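Local atomic coordinates of amidase, hydantoinase/carbamoylase family (PDB entry 5TP4), a protein that probably hydrolyses N-carbamoyl-L-amino acids, releasing the free amino acid, as a zinc-dependent amidase of the peptidase M20 family. Residues Ser149-Ala155 and Asp367-Leu371; Arg222-Val228 and Asp288-Asp294; Arg243-Ala249 and Ala320-Gln324; His264-Gly268 and Leu295-Asp299. One frame throughout, in Å; residues are numbered along the deposited sequence.

Contact 1: Ser149-Ala155 and Asp367-Leu371; sequences SAVFTGA and DAILL
Ser149 and Asp367 join the starts of two helical segments through a hydrogen bond from Ser149 OG to Asp367 OD1, 2.6 Å long. OD1 takes it on its anti lone pair, turned away from OD2. OG reaches the acid because it stands between its own backbone N and carbonyl carbon (chi1 53°). A water strengthens the link, accepting from Ser149 N and donating to the same OD1, so two donors grip one carboxylate oxygen. The segments run nearly parallel, their axes 11° apart and 9.0 Å at closest approach. Packing is tight one turn further along the helices, round Leu371. Leu371 CD2 lies 3.7 Å from Ser149 CB and also meets the methyl of Thr153, while Thr153 CG2 rests 3.6 Å from the carbonyl O of Leu370. Leu371 CD1 reaches CE2 of Phe152, the two side chains crossing at about a right angle; the ring of Phe152 also makes an edge-to-face contact with Trp134. Toward solvent the fit is looser, although Leu370 buries the most surface. Leu370 sends CD1 to CB of Ala150 and, at 4.1 Å, to CB of the exposed Ala155, and a water bridges Thr153 OG1 and Leu370 O. The first helix ends in a Schellman motif, with Gly154 at positive phi. Asp367 lies about 3 Å, side chain to side chain, from Glu137, which binds zinc in this protein but not in this chain, and close to the zinc ligand His92. The arrangement is consistent with a second-shell position at the zinc site of an M20 catalytic domain.

Contact 2: Arg222-Val228 and Asp288-Asp294; sequences RWLDVRV and DVTFTVD
Asp288 begins the pairing with Arg227, in neighbouring antiparallel strands of the sheet of a ferredoxin-like domain, the lid and dimerisation domain of M20 enzymes. Its OD1 accepts from Arg227 NE and its OD2 from NH2, both at 2.8 Å, a side-on salt bridge with guanidinium and carboxylate only 12° from coplanar. The extended arginine chain, CG anti to the backbone N (chi1 -174°), spans the distance. Val289 forms a hydrogen-bonded pair with Val228, each N bonded to the other's O, and faces helix 246-262. Thr290, on the other face of the sheet, lays CG2 alongside CG and CD of Arg227. Phe291 pairs with Val226 and turns its ring across that side chain: Val226 CB sits 3.7 Å from the ring centroid in a CH-pi contact, with CG1 3.4 Å from CZ. Val228 CG2 comes to the edge of the same ring. Thr292 lies beside Asp225, whose OD1 is held by Arg282 of the second subunit; Thr292 OG1 bonds to Gln274 N. Val293 is the hydrogen-bonded partner of Leu224 and touches Val226 CG2 with its own CG2. At Asp294 the carboxylate also binds Arg296. Trp223 NE1 donates to Asp294 OD2, 2.8 Å from N to O, the oxygen lying near the ring plane while the donor stands 41° above the carboxylate plane.

Contact 3: Arg243-Ala249 and Ala320-Gln324; sequences RKDAYFA and ARGVQ
The guanidinium of Arg321 has one face laid over the carbonyl of Phe248, with Phe248 O 3.8 Å above the plane and over its centre. At the edge, in plane, NH1 gives a proton to a water that in turn donates to Asp245 O, so this bridge ties the arginine to the residue capping the helix. NE bonds to Gln252, and NH1 also forms a salt bridge with Glu258 of the second subunit. NH1 further lies 3.4 Å from Phe248 CB and approaches the Phe248 ring obliquely. The arginine chain is extended from CG to NE, which carries its CD alongside Ala249, 3.6 Å from CB. Asp245 is the N-cap of its own helix: OD1 accepts from Phe248 N at 2.9 Å, met from 58° above the carboxylate plane, and from Tyr247 N at 2.8 Å. Beyond these groups the contact is van der Waals packing of carbon on carbon and on backbone carbonyls. Val323 reaches both loop and helix of 243-249 with its two methyls, CG2 against Ala249 CB at 3.7 Å and CG1 against the carbonyl carbon of Lys244. Lys244 stretches its methylenes over Gly322 O, with CD 3.5 Å away, and NZ donates to a water that donates back to that oxygen. Gly322, at positive phi, turns the chain out of helix 300-321. Direct contact is thus van der Waals, and the polar links across it run through water; the charge of Arg321 is met by Glu258 of the second subunit, which joins this end of the lid domain to the dimer interface.

Contact 4: His264-Gly268 and Leu295-Asp299; sequences HAPRG and LRHHD
Arg267 lies against His297 and His298, and these three residues account for most of the buried surface. The arginine chain starts over one face of the His297 ring, where CB stands 3.8 Å from the ring centroid. It then passes over a face of His298: CG is 3.6 Å from that centroid and only 4° off the ring normal, so both imidazoles receive CH-pi contacts from successive carbons. Extended from CG to NE, the chain carries the guanidinium across the ND1 corner of the second ring, the two planes 24° apart, with His298 ND1 above one guanidinium face and toward its rim. NE and ND1 come within 3.2 Å, but the angle is too poor for a hydrogen bond; the contact there is close packing of the guanidinium over the ring's ND1. His297 is fixed at its edge instead. Its ND1 accepts from Asp299 N at 3.2 Å, near the ring plane, and its NE2 shares a water with ND1 of His264. CG anti to the backbone N (chi1 -158°) swings the ring toward the loop, where CD2 also meets Gly268 CA, 3.7 Å away. Gly268 CA in turn faces Arg296 O at 3.3 Å in a CA-H...O contact, and His297 CA does the same with Arg267 O. Gly268 leads straight into strand 269-277, which pairs with strand 288-297, while Asp299 is the N-cap of helix 300-321. The contact thus packs the helix-to-strand loop on the end of a central strand, at the strand-to-helix turn of the ferredoxin-like lid domain.

How the contacts relate
From the N terminus, the chain first meets contact 1 at 149-155, in the zinc-binding domain, and returns to it only at 367-371; the excursion between encloses the other three contacts. Inside it, strand segment 222-228 opens contact 2, 243-249 opens contact 3 and 264-268 opens contact 4. Segment 288-294 then closes contact 2, 295-299 closes contact 4 and 320-324 closes contact 3. Contact 2 crosses both 3 and 4, whereas contact 4 lies wholly within the loop of contact 3. Contacts 2 and 3 touch through Val228 and Val289, binding sheet to helix ends; contact 4 continues strand 288-297, where Leu295 N probably hydrogen-bonds to Arg222 O of contact 2.

Contact 1: Ser149-Ala155 and Asp367-Leu371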
loop_
_atom_site.group_PDB
_atom_site.type_symbol
_atom_site.label_atom_id
_atom_site.label_comp_id
_atom_site.label_asym_id
_atom_site.label_seq_id
_atom_site.Cartn_x
_atom_site.Cartn_y
_atom_site.Cartn_z
ATOM N N SER B 149 -11.517 -28.965 15.613
ATOM C CA SER B 149 -10.466 -29.972 15.733
ATOM C C SER B 149 -9.411 -29.560 16.753
ATOM O O SER B 149 -8.863 -30.425 17.446
ATOM C CB SER B 149 -9.822 -30.241 14.359
ATOM O OG SER B 149 -9.384 -29.026 13.769
ATOM N N ALA B 150 -9.123 -28.259 16.892
ATOM C CA ALA B 150 -8.229 -27.826 17.974
ATOM C C ALA B 150 -8.783 -28.194 19.350
ATOM O O ALA B 150 -8.021 -28.575 20.250
ATOM C CB ALA B 150 -7.985 -26.312 17.895
ATOM N N VAL B 151 -10.102 -28.070 19.552
ATOM C CA VAL B 151 -10.678 -28.479 20.837
ATOM C C VAL B 151 -10.599 -29.993 20.991
ATOM O O VAL B 151 -10.223 -30.502 22.050
ATOM C CB VAL B 151 -12.127 -27.964 20.988
ATOM C CG1 VAL B 151 -12.783 -28.519 22.277
ATOM C CG2 VAL B 151 -12.126 -26.437 21.050
ATOM N N PHE B 152 -10.916 -30.736 19.926
ATOM C CA PHE B 152 -10.814 -32.197 19.964
ATOM C C PHE B 152 -9.416 -32.671 20.359
ATOM O O PHE B 152 -9.269 -33.615 21.163
ATOM C CB PHE B 152 -11.204 -32.774 18.602
ATOM C CG PHE B 152 -11.190 -34.274 18.556
ATOM C CD1 PHE B 152 -12.326 -34.996 18.854
ATOM C CD2 PHE B 152 -10.032 -34.960 18.158
ATOM C CE1 PHE B 152 -12.314 -36.396 18.790
ATOM C CE2 PHE B 152 -10.021 -36.358 18.091
ATOM C CZ PHE B 152 -11.150 -37.061 18.406
ATOM N N THR B 153 -8.370 -32.045 19.808
ATOM C CA THR B 153 -7.009 -32.487 20.099
ATOM C C THR B 153 -6.436 -31.898 21.384
ATOM O O THR B 153 -5.316 -32.253 21.758
ATOM C CB THR B 153 -6.057 -32.154 18.935
ATOM O OG1 THR B 153 -5.959 -30.731 18.762
ATOM C CG2 THR B 153 -6.548 -32.806 17.648
ATOM N N GLY B 154 -7.154 -31.015 22.065
ATOM C CA GLY B 154 -6.646 -30.402 23.277
ATOM C C GLY B 154 -5.777 -29.175 23.058
ATOM O O GLY B 154 -5.231 -28.639 24.030
ATOM N N ALA B 155 -5.639 -28.712 21.811
ATOM C CA ALA B 155 -4.821 -27.540 21.522
ATOM C C ALA B 155 -5.522 -26.258 21.953
ATOM O O ALA B 155 -4.858 -25.258 22.261
ATOM C CB ALA B 155 -4.472 -27.519 20.025
ATOM N N ASP B 367 -8.212 -29.241 9.059
ATOM C CA ASP B 367 -8.343 -29.963 10.323
ATOM C C ASP B 367 -7.298 -31.063 10.455
ATOM O O ASP B 367 -6.845 -31.343 11.575
ATOM C CB ASP B 367 -9.743 -30.543 10.418
ATOM C CG ASP B 367 -10.810 -29.458 10.560
ATOM O OD1 ASP B 367 -10.773 -28.682 11.559
ATOM O OD2 ASP B 367 -11.700 -29.366 9.659
ATOM N N ALA B 368 -6.913 -31.700 9.340
ATOM C CA ALA B 368 -5.855 -32.713 9.382
ATOM C C ALA B 368 -4.572 -32.205 10.032
ATOM O O ALA B 368 -3.856 -32.992 10.660
ATOM C CB ALA B 368 -5.532 -33.215 7.976
ATOM N N ILE B 369 -4.252 -30.914 9.876
ATOM C CA ILE B 369 -3.039 -30.360 10.492
ATOM C C ILE B 369 -3.072 -30.533 12.008
ATOM O O ILE B 369 -2.075 -30.939 12.650
ATOM C CB ILE B 369 -2.883 -28.876 10.113
ATOM C CG1 ILE B 369 -2.664 -28.737 8.615
ATOM C CG2 ILE B 369 -1.712 -28.268 10.918
ATOM C CD1 ILE B 369 -1.412 -29.427 8.105
ATOM N N LEU B 370 -4.216 -30.192 12.614
ATOM C CA LEU B 370 -4.372 -30.338 14.057
ATOM C C LEU B 370 -4.371 -31.805 14.458
ATOM O O LEU B 370 -3.753 -32.176 15.463
ATOM C CB LEU B 370 -5.672 -29.677 14.521
ATOM C CG LEU B 370 -5.740 -28.151 14.692
ATOM C CD1 LEU B 370 -4.978 -27.693 15.910
ATOM C CD2 LEU B 370 -5.278 -27.378 13.411
ATOM N N LEU B 371 -5.067 -32.649 13.695
ATOM C CA LEU B 371 -5.139 -34.069 14.054
ATOM C C LEU B 371 -3.767 -34.725 13.995
ATOM O O LEU B 371 -3.440 -35.571 14.838
ATOM C CB LEU B 371 -6.105 -34.822 13.137
ATOM C CG LEU B 371 -7.573 -34.878 13.594
ATOM C CD1 LEU B 371 -7.797 -35.769 14.837
ATOM C CD2 LEU B 371 -8.161 -33.484 13.886
HETATM O O HOH W 1 -12.417 -27.346 13.141
HETATM O O HOH W 2 -3.435 -30.594 17.708
#

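Contact 2: Arg222-Val228 and Asp288-Asp294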
loop_
_atom_site.group_PDB
_atom_site.type_symbol
_atom_site.label_atom_id
_atom_site.label_comp_id
_atom_site.label_asym_id
_atom_site.label_seq_id
_atom_site.Cartn_x
_atom_site.Cartn_y
_atom_site.Cartn_z
ATOM N N ARG B 222 6.441 -18.547 8.591
ATOM C CA ARG B 222 6.746 -17.345 9.354
ATOM C C ARG B 222 6.033 -16.166 8.712
ATOM O O ARG B 222 6.023 -16.029 7.486
ATOM C CB ARG B 222 8.257 -17.052 9.401
ATOM C CG ARG B 222 9.059 -18.259 9.855
ATOM C CD ARG B 222 8.877 -18.501 11.341
ATOM N NE ARG B 222 9.754 -19.583 11.810
ATOM C CZ ARG B 222 9.401 -20.865 11.921
ATOM N NH1 ARG B 222 8.168 -21.255 11.609
ATOM N NH2 ARG B 222 10.282 -21.766 12.348
ATOM N N TRP B 223 5.458 -15.314 9.548
ATOM C CA TRP B 223 4.915 -14.029 9.123
ATOM C C TRP B 223 5.770 -12.936 9.735
ATOM O O TRP B 223 6.015 -12.948 10.944
ATOM C CB TRP B 223 3.476 -13.861 9.589
ATOM C CG TRP B 223 2.461 -14.468 8.687
ATOM C CD1 TRP B 223 2.683 -15.246 7.589
ATOM C CD2 TRP B 223 1.045 -14.301 8.791
ATOM N NE1 TRP B 223 1.473 -15.582 6.995
ATOM C CE2 TRP B 223 0.457 -15.015 7.720
ATOM C CE3 TRP B 223 0.215 -13.633 9.695
ATOM C CZ2 TRP B 223 -0.922 -15.061 7.526
ATOM C CZ3 TRP B 223 -1.161 -13.677 9.494
ATOM C CH2 TRP B 223 -1.713 -14.394 8.426
ATOM N N LEU B 224 6.226 -12.014 8.897
ATOM C CA LEU B 224 7.111 -10.941 9.316
ATOM C C LEU B 224 6.464 -9.606 8.980
ATOM O O LEU B 224 5.709 -9.485 8.010
ATOM C CB LEU B 224 8.477 -11.048 8.611
ATOM C CG LEU B 224 9.149 -12.433 8.610
ATOM C CD1 LEU B 224 10.505 -12.345 7.918
ATOM C CD2 LEU B 224 9.334 -12.905 9.996
ATOM N N ASP B 225 6.753 -8.617 9.808
ATOM C CA ASP B 225 6.453 -7.223 9.522
ATOM C C ASP B 225 7.772 -6.521 9.278
ATOM O O ASP B 225 8.684 -6.614 10.112
ATOM C CB ASP B 225 5.744 -6.536 10.691
ATOM C CG ASP B 225 4.387 -7.106 10.969
ATOM O OD1 ASP B 225 3.690 -7.488 10.020
ATOM O OD2 ASP B 225 4.011 -7.152 12.152
ATOM N N VAL B 226 7.863 -5.793 8.172
ATOM C CA VAL B 226 9.061 -5.045 7.835
ATOM C C VAL B 226 8.699 -3.568 7.769
ATOM O O VAL B 226 7.689 -3.198 7.156
ATOM C CB VAL B 226 9.671 -5.508 6.501
ATOM C CG1 VAL B 226 10.960 -4.771 6.259
ATOM C CG2 VAL B 226 9.916 -7.018 6.505
ATOM N N ARG B 227 9.544 -2.728 8.360
ATOM C CA ARG B 227 9.373 -1.290 8.255
ATOM C C ARG B 227 10.700 -0.663 7.854
ATOM O O ARG B 227 11.725 -0.889 8.504
ATOM C CB ARG B 227 8.858 -0.707 9.564
ATOM C CG ARG B 227 8.515 0.763 9.463
ATOM C CD ARG B 227 7.655 1.129 10.660
ATOM N NE ARG B 227 7.091 2.475 10.556
ATOM C CZ ARG B 227 6.352 3.027 11.512
ATOM N NH1 ARG B 227 6.108 2.341 12.626
ATOM N NH2 ARG B 227 5.861 4.252 11.359
ATOM N N VAL B 228 10.681 0.128 6.788
ATOM C CA VAL B 228 11.878 0.797 6.288
ATOM C C VAL B 228 11.698 2.294 6.493
ATOM O O VAL B 228 10.665 2.855 6.112
ATOM C CB VAL B 228 12.120 0.476 4.801
ATOM C CG1 VAL B 228 13.440 1.066 4.344
ATOM C CG2 VAL B 228 12.101 -1.041 4.584
ATOM N N ASP B 288 8.733 6.268 4.987
ATOM C CA ASP B 288 8.161 5.285 5.914
ATOM C C ASP B 288 7.402 4.267 5.074
ATOM O O ASP B 288 6.332 4.582 4.536
ATOM C CB ASP B 288 7.232 5.978 6.928
ATOM C CG ASP B 288 6.727 5.054 8.023
ATOM O OD1 ASP B 288 7.143 3.883 8.089
ATOM O OD2 ASP B 288 5.885 5.521 8.837
ATOM N N VAL B 289 7.965 3.070 4.928
ATOM C CA VAL B 289 7.382 2.024 4.093
ATOM C C VAL B 289 7.234 0.783 4.950
ATOM O O VAL B 289 8.169 0.411 5.669
ATOM C CB VAL B 289 8.254 1.699 2.869
ATOM C CG1 VAL B 289 7.600 0.574 2.061
ATOM C CG2 VAL B 289 8.467 2.956 1.989
ATOM N N THR B 290 6.069 0.153 4.890
ATOM C CA THR B 290 5.851 -1.110 5.588
ATOM C C THR B 290 5.467 -2.173 4.570
ATOM O O THR B 290 4.776 -1.891 3.592
ATOM C CB THR B 290 4.755 -1.012 6.666
ATOM O OG1 THR B 290 3.522 -0.562 6.080
ATOM C CG2 THR B 290 5.197 -0.079 7.830
ATOM N N PHE B 291 5.928 -3.400 4.789
ATOM C CA PHE B 291 5.382 -4.498 4.013
ATOM C C PHE B 291 5.431 -5.752 4.870
ATOM O O PHE B 291 6.140 -5.799 5.875
ATOM C CB PHE B 291 6.132 -4.681 2.695
ATOM C CG PHE B 291 7.607 -4.923 2.833
ATOM C CD1 PHE B 291 8.497 -3.859 2.906
ATOM C CD2 PHE B 291 8.114 -6.216 2.808
ATOM C CE1 PHE B 291 9.879 -4.091 2.981
ATOM C CE2 PHE B 291 9.488 -6.455 2.886
ATOM C CZ PHE B 291 10.372 -5.398 2.958
ATOM N N THR B 292 4.644 -6.754 4.486
ATOM C CA THR B 292 4.620 -8.023 5.204
ATOM C C THR B 292 5.333 -9.082 4.379
ATOM O O THR B 292 5.420 -8.993 3.149
ATOM C CB THR B 292 3.192 -8.505 5.515
ATOM O OG1 THR B 292 2.468 -8.735 4.292
ATOM C CG2 THR B 292 2.462 -7.481 6.369
ATOM N N VAL B 293 5.868 -10.088 5.065
ATOM C CA VAL B 293 6.483 -11.228 4.401
ATOM C C VAL B 293 5.847 -12.492 4.947
ATOM O O VAL B 293 5.765 -12.672 6.165
ATOM C CB VAL B 293 8.013 -11.283 4.609
ATOM C CG1 VAL B 293 8.555 -12.470 3.900
ATOM C CG2 VAL B 293 8.682 -10.029 4.035
ATOM N N ASP B 294 5.398 -13.362 4.044
ATOM C CA ASP B 294 4.982 -14.723 4.365
ATOM C C ASP B 294 6.074 -15.647 3.840
ATOM O O ASP B 294 6.344 -15.662 2.634
ATOM C CB ASP B 294 3.618 -15.001 3.722
ATOM C CG ASP B 294 3.123 -16.444 3.900
ATOM O OD1 ASP B 294 3.781 -17.372 3.403
ATOM O OD2 ASP B 294 2.017 -16.615 4.469
#

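Contact 3: Arg243-Ala249 and Ala320-Gln324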
loop_
_atom_site.group_PDB
_atom_site.type_symbol
_atom_site.label_atom_id
_atom_site.label_comp_id
_atom_site.label_asym_id
_atom_site.label_seq_id
_atom_site.Cartn_x
_atom_site.Cartn_y
_atom_site.Cartn_z
ATOM N N ARG B 243 19.206 11.771 -1.343
ATOM C CA ARG B 243 17.992 11.078 -0.969
ATOM C C ARG B 243 18.269 9.852 -0.113
ATOM O O ARG B 243 19.299 9.186 -0.245
ATOM C CB ARG B 243 17.234 10.653 -2.222
ATOM C CG ARG B 243 16.837 11.828 -3.054
ATOM C CD ARG B 243 15.982 11.408 -4.201
ATOM N NE ARG B 243 15.478 12.623 -4.871
ATOM C CZ ARG B 243 14.361 12.690 -5.561
ATOM N NH1 ARG B 243 13.591 11.607 -5.693
ATOM N NH2 ARG B 243 14.010 13.858 -6.096
ATOM N N LYS B 244 17.309 9.560 0.765
ATOM C CA LYS B 244 17.274 8.335 1.567
ATOM C C LYS B 244 15.865 7.762 1.356
ATOM O O LYS B 244 14.963 7.919 2.177
ATOM C CB LYS B 244 17.598 8.626 3.006
ATOM C CG LYS B 244 19.066 9.102 3.168
ATOM C CD LYS B 244 19.306 9.669 4.545
ATOM C CE LYS B 244 20.648 10.383 4.632
ATOM N NZ LYS B 244 20.889 10.898 6.021
ATOM N N ASP B 245 15.688 7.118 0.202
ATOM C CA ASP B 245 14.379 6.753 -0.318
ATOM C C ASP B 245 14.001 5.375 0.208
ATOM O O ASP B 245 14.557 4.368 -0.237
ATOM C CB ASP B 245 14.425 6.772 -1.847
ATOM C CG ASP B 245 13.063 6.568 -2.481
ATOM O OD1 ASP B 245 12.306 5.704 -2.012
ATOM O OD2 ASP B 245 12.762 7.236 -3.493
ATOM N N ALA B 246 13.051 5.334 1.149
ATOM C CA ALA B 246 12.641 4.074 1.747
ATOM C C ALA B 246 11.910 3.169 0.763
ATOM O O ALA B 246 11.829 1.956 1.013
ATOM C CB ALA B 246 11.760 4.324 2.977
ATOM N N TYR B 247 11.352 3.718 -0.327
ATOM C CA TYR B 247 10.628 2.832 -1.230
ATOM C C TYR B 247 11.567 2.152 -2.209
ATOM O O TYR B 247 11.417 0.950 -2.461
ATOM C CB TYR B 247 9.514 3.573 -1.974
ATOM C CG TYR B 247 8.743 2.590 -2.828
ATOM C CD1 TYR B 247 7.831 1.697 -2.248
ATOM C CD2 TYR B 247 8.979 2.503 -4.192
ATOM C CE1 TYR B 247 7.142 0.769 -3.030
ATOM C CE2 TYR B 247 8.288 1.575 -4.988
ATOM C CZ TYR B 247 7.392 0.720 -4.399
ATOM O OH TYR B 247 6.713 -0.185 -5.180
ATOM N N PHE B 248 12.556 2.872 -2.749
ATOM C CA PHE B 248 13.545 2.183 -3.578
ATOM C C PHE B 248 14.291 1.156 -2.745
ATOM O O PHE B 248 14.645 0.088 -3.256
ATOM C CB PHE B 248 14.568 3.152 -4.204
ATOM C CG PHE B 248 14.095 3.864 -5.457
ATOM C CD1 PHE B 248 13.159 3.299 -6.313
ATOM C CD2 PHE B 248 14.629 5.115 -5.780
ATOM C CE1 PHE B 248 12.750 3.989 -7.481
ATOM C CE2 PHE B 248 14.216 5.805 -6.927
ATOM C CZ PHE B 248 13.277 5.233 -7.768
ATOM N N ALA B 249 14.529 1.462 -1.466
ATOM C CA ALA B 249 15.180 0.494 -0.580
ATOM C C ALA B 249 14.311 -0.744 -0.397
ATOM O O ALA B 249 14.798 -1.882 -0.475
ATOM C CB ALA B 249 15.488 1.134 0.775
ATOM N N ALA B 320 23.621 0.408 2.540
ATOM C CA ALA B 320 24.069 0.955 1.265
ATOM C C ALA B 320 23.264 2.180 0.862
ATOM O O ALA B 320 23.780 3.060 0.160
ATOM C CB ALA B 320 23.983 -0.129 0.190
ATOM N N ARG B 321 22.004 2.250 1.268
ATOM C CA ARG B 321 21.094 3.306 0.850
ATOM C C ARG B 321 20.874 4.366 1.924
ATOM O O ARG B 321 20.119 5.311 1.685
ATOM C CB ARG B 321 19.744 2.693 0.441
ATOM C CG ARG B 321 19.833 1.870 -0.829
ATOM C CD ARG B 321 18.554 1.111 -1.131
ATOM N NE ARG B 321 18.665 0.497 -2.438
ATOM C CZ ARG B 321 18.328 1.109 -3.578
ATOM N NH1 ARG B 321 17.821 2.341 -3.559
ATOM N NH2 ARG B 321 18.489 0.480 -4.733
ATOM N N GLY B 322 21.480 4.209 3.100
ATOM C CA GLY B 322 21.303 5.174 4.174
ATOM C C GLY B 322 19.934 5.192 4.823
ATOM O O GLY B 322 19.514 6.244 5.331
ATOM N N VAL B 323 19.228 4.052 4.845
ATOM C CA VAL B 323 17.909 3.979 5.475
ATOM C C VAL B 323 18.021 3.010 6.640
ATOM O O VAL B 323 19.081 2.415 6.858
ATOM C CB VAL B 323 16.784 3.552 4.493
ATOM C CG1 VAL B 323 16.656 4.567 3.345
ATOM C CG2 VAL B 323 17.002 2.156 3.942
ATOM N N GLN B 324 16.949 2.870 7.410
ATOM C CA GLN B 324 16.898 1.943 8.535
ATOM C C GLN B 324 15.803 0.923 8.266
ATOM O O GLN B 324 14.807 1.226 7.605
ATOM C CB GLN B 324 16.606 2.655 9.865
ATOM C CG GLN B 324 17.571 3.804 10.231
ATOM C CD GLN B 324 17.228 5.123 9.516
ATOM O OE1 GLN B 324 16.070 5.550 9.487
ATOM N NE2 GLN B 324 18.241 5.763 8.931
HETATM O O HOH W 3 19.884 6.172 -0.871
HETATM O O HOH W 4 21.168 7.901 6.926
HETATM O O HOH W 5 16.974 4.124 -1.495
#

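Contact 4: His264-Gly268 and Leu295-Asp299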
loop_
_atom_site.group_PDB
_atom_site.type_symbol
_atom_site.label_atom_id
_atom_site.label_comp_id
_atom_site.label_asym_id
_atom_site.label_seq_id
_atom_site.Cartn_x
_atom_site.Cartn_y
_atom_site.Cartn_z
ATOM N N HIS B 264 16.493 -21.572 -2.147
ATOM C CA HIS B 264 15.880 -22.645 -1.375
ATOM C C HIS B 264 14.854 -23.422 -2.168
ATOM O O HIS B 264 13.993 -24.082 -1.581
ATOM C CB HIS B 264 15.231 -22.088 -0.110
ATOM C CG HIS B 264 16.223 -21.635 0.908
ATOM N ND1 HIS B 264 16.658 -22.453 1.929
ATOM C CD2 HIS B 264 16.871 -20.459 1.060
ATOM C CE1 HIS B 264 17.535 -21.796 2.669
ATOM N NE2 HIS B 264 17.687 -20.588 2.161
ATOM N N ALA B 265 14.917 -23.342 -3.485
ATOM C CA ALA B 265 13.978 -24.044 -4.328
ATOM C C ALA B 265 14.195 -25.554 -4.233
ATOM O O ALA B 265 15.334 -26.025 -4.120
ATOM C CB ALA B 265 14.137 -23.572 -5.771
ATOM N N PRO B 266 13.115 -26.345 -4.314
ATOM C CA PRO B 266 11.760 -25.882 -4.593
ATOM C C PRO B 266 10.899 -25.670 -3.358
ATOM O O PRO B 266 9.784 -25.166 -3.475
ATOM C CB PRO B 266 11.188 -27.027 -5.430
ATOM C CG PRO B 266 11.750 -28.228 -4.771
ATOM C CD PRO B 266 13.192 -27.820 -4.398
ATOM N N ARG B 267 11.401 -26.028 -2.181
ATOM C CA ARG B 267 10.528 -26.093 -1.013
ATOM C C ARG B 267 10.296 -24.739 -0.356
ATOM O O ARG B 267 9.295 -24.576 0.354
ATOM C CB ARG B 267 11.107 -27.065 0.013
ATOM C CG ARG B 267 11.111 -28.492 -0.488
ATOM C CD ARG B 267 11.789 -29.408 0.513
ATOM N NE ARG B 267 11.442 -30.806 0.255
ATOM C CZ ARG B 267 11.779 -31.820 1.045
ATOM N NH1 ARG B 267 12.479 -31.595 2.152
ATOM N NH2 ARG B 267 11.410 -33.053 0.732
ATOM N N GLY B 268 11.166 -23.761 -0.590
ATOM C CA GLY B 268 11.017 -22.455 0.021
ATOM C C GLY B 268 10.083 -21.584 -0.802
ATOM O O GLY B 268 10.132 -21.592 -2.030
ATOM N N LEU B 295 6.722 -16.389 4.742
ATOM C CA LEU B 295 7.809 -17.314 4.408
ATOM C C LEU B 295 7.372 -18.744 4.674
ATOM O O LEU B 295 6.794 -19.021 5.723
ATOM C CB LEU B 295 9.051 -17.073 5.271
ATOM C CG LEU B 295 9.918 -15.847 5.087
ATOM C CD1 LEU B 295 11.094 -15.983 6.070
ATOM C CD2 LEU B 295 10.410 -15.777 3.651
ATOM N N ARG B 296 7.682 -19.658 3.758
ATOM C CA ARG B 296 7.325 -21.063 3.941
ATOM C C ARG B 296 8.493 -21.961 3.594
ATOM O O ARG B 296 9.310 -21.643 2.727
ATOM C CB ARG B 296 6.156 -21.479 3.074
ATOM C CG ARG B 296 5.079 -20.454 3.036
ATOM C CD ARG B 296 3.796 -21.002 3.519
ATOM N NE ARG B 296 2.821 -19.952 3.798
ATOM C CZ ARG B 296 1.547 -20.190 4.067
ATOM N NH1 ARG B 296 1.092 -21.458 4.059
ATOM N NH2 ARG B 296 0.742 -19.177 4.356
ATOM N N HIS B 297 8.535 -23.113 4.259
ATOM C CA HIS B 297 9.437 -24.183 3.854
ATOM C C HIS B 297 8.841 -25.480 4.383
ATOM O O HIS B 297 7.860 -25.472 5.129
ATOM C CB HIS B 297 10.872 -23.961 4.372
ATOM C CG HIS B 297 11.922 -24.695 3.586
ATOM N ND1 HIS B 297 12.129 -26.053 3.712
ATOM C CD2 HIS B 297 12.840 -24.255 2.688
ATOM C CE1 HIS B 297 13.125 -26.422 2.920
ATOM N NE2 HIS B 297 13.562 -25.354 2.273
ATOM N N HIS B 298 9.396 -26.599 3.942
ATOM C CA HIS B 298 8.976 -27.869 4.529
ATOM C C HIS B 298 9.549 -28.070 5.925
ATOM O O HIS B 298 9.018 -28.880 6.693
ATOM C CB HIS B 298 9.411 -29.040 3.644
ATOM C CG HIS B 298 8.673 -29.124 2.346
ATOM N ND1 HIS B 298 8.631 -30.276 1.590
ATOM C CD2 HIS B 298 7.948 -28.200 1.669
ATOM C CE1 HIS B 298 7.919 -30.056 0.498
ATOM N NE2 HIS B 298 7.490 -28.804 0.522
ATOM N N ASP B 299 10.614 -27.353 6.263
ATOM C CA ASP B 299 11.408 -27.596 7.449
ATOM C C ASP B 299 11.528 -26.307 8.256
ATOM O O ASP B 299 11.745 -25.238 7.683
ATOM C CB ASP B 299 12.777 -28.108 7.007
ATOM C CG ASP B 299 13.674 -28.381 8.138
ATOM O OD1 ASP B 299 14.244 -27.415 8.667
ATOM O OD2 ASP B 299 13.803 -29.562 8.495
HETATM O O HOH W 6 16.223 -25.392 1.130
#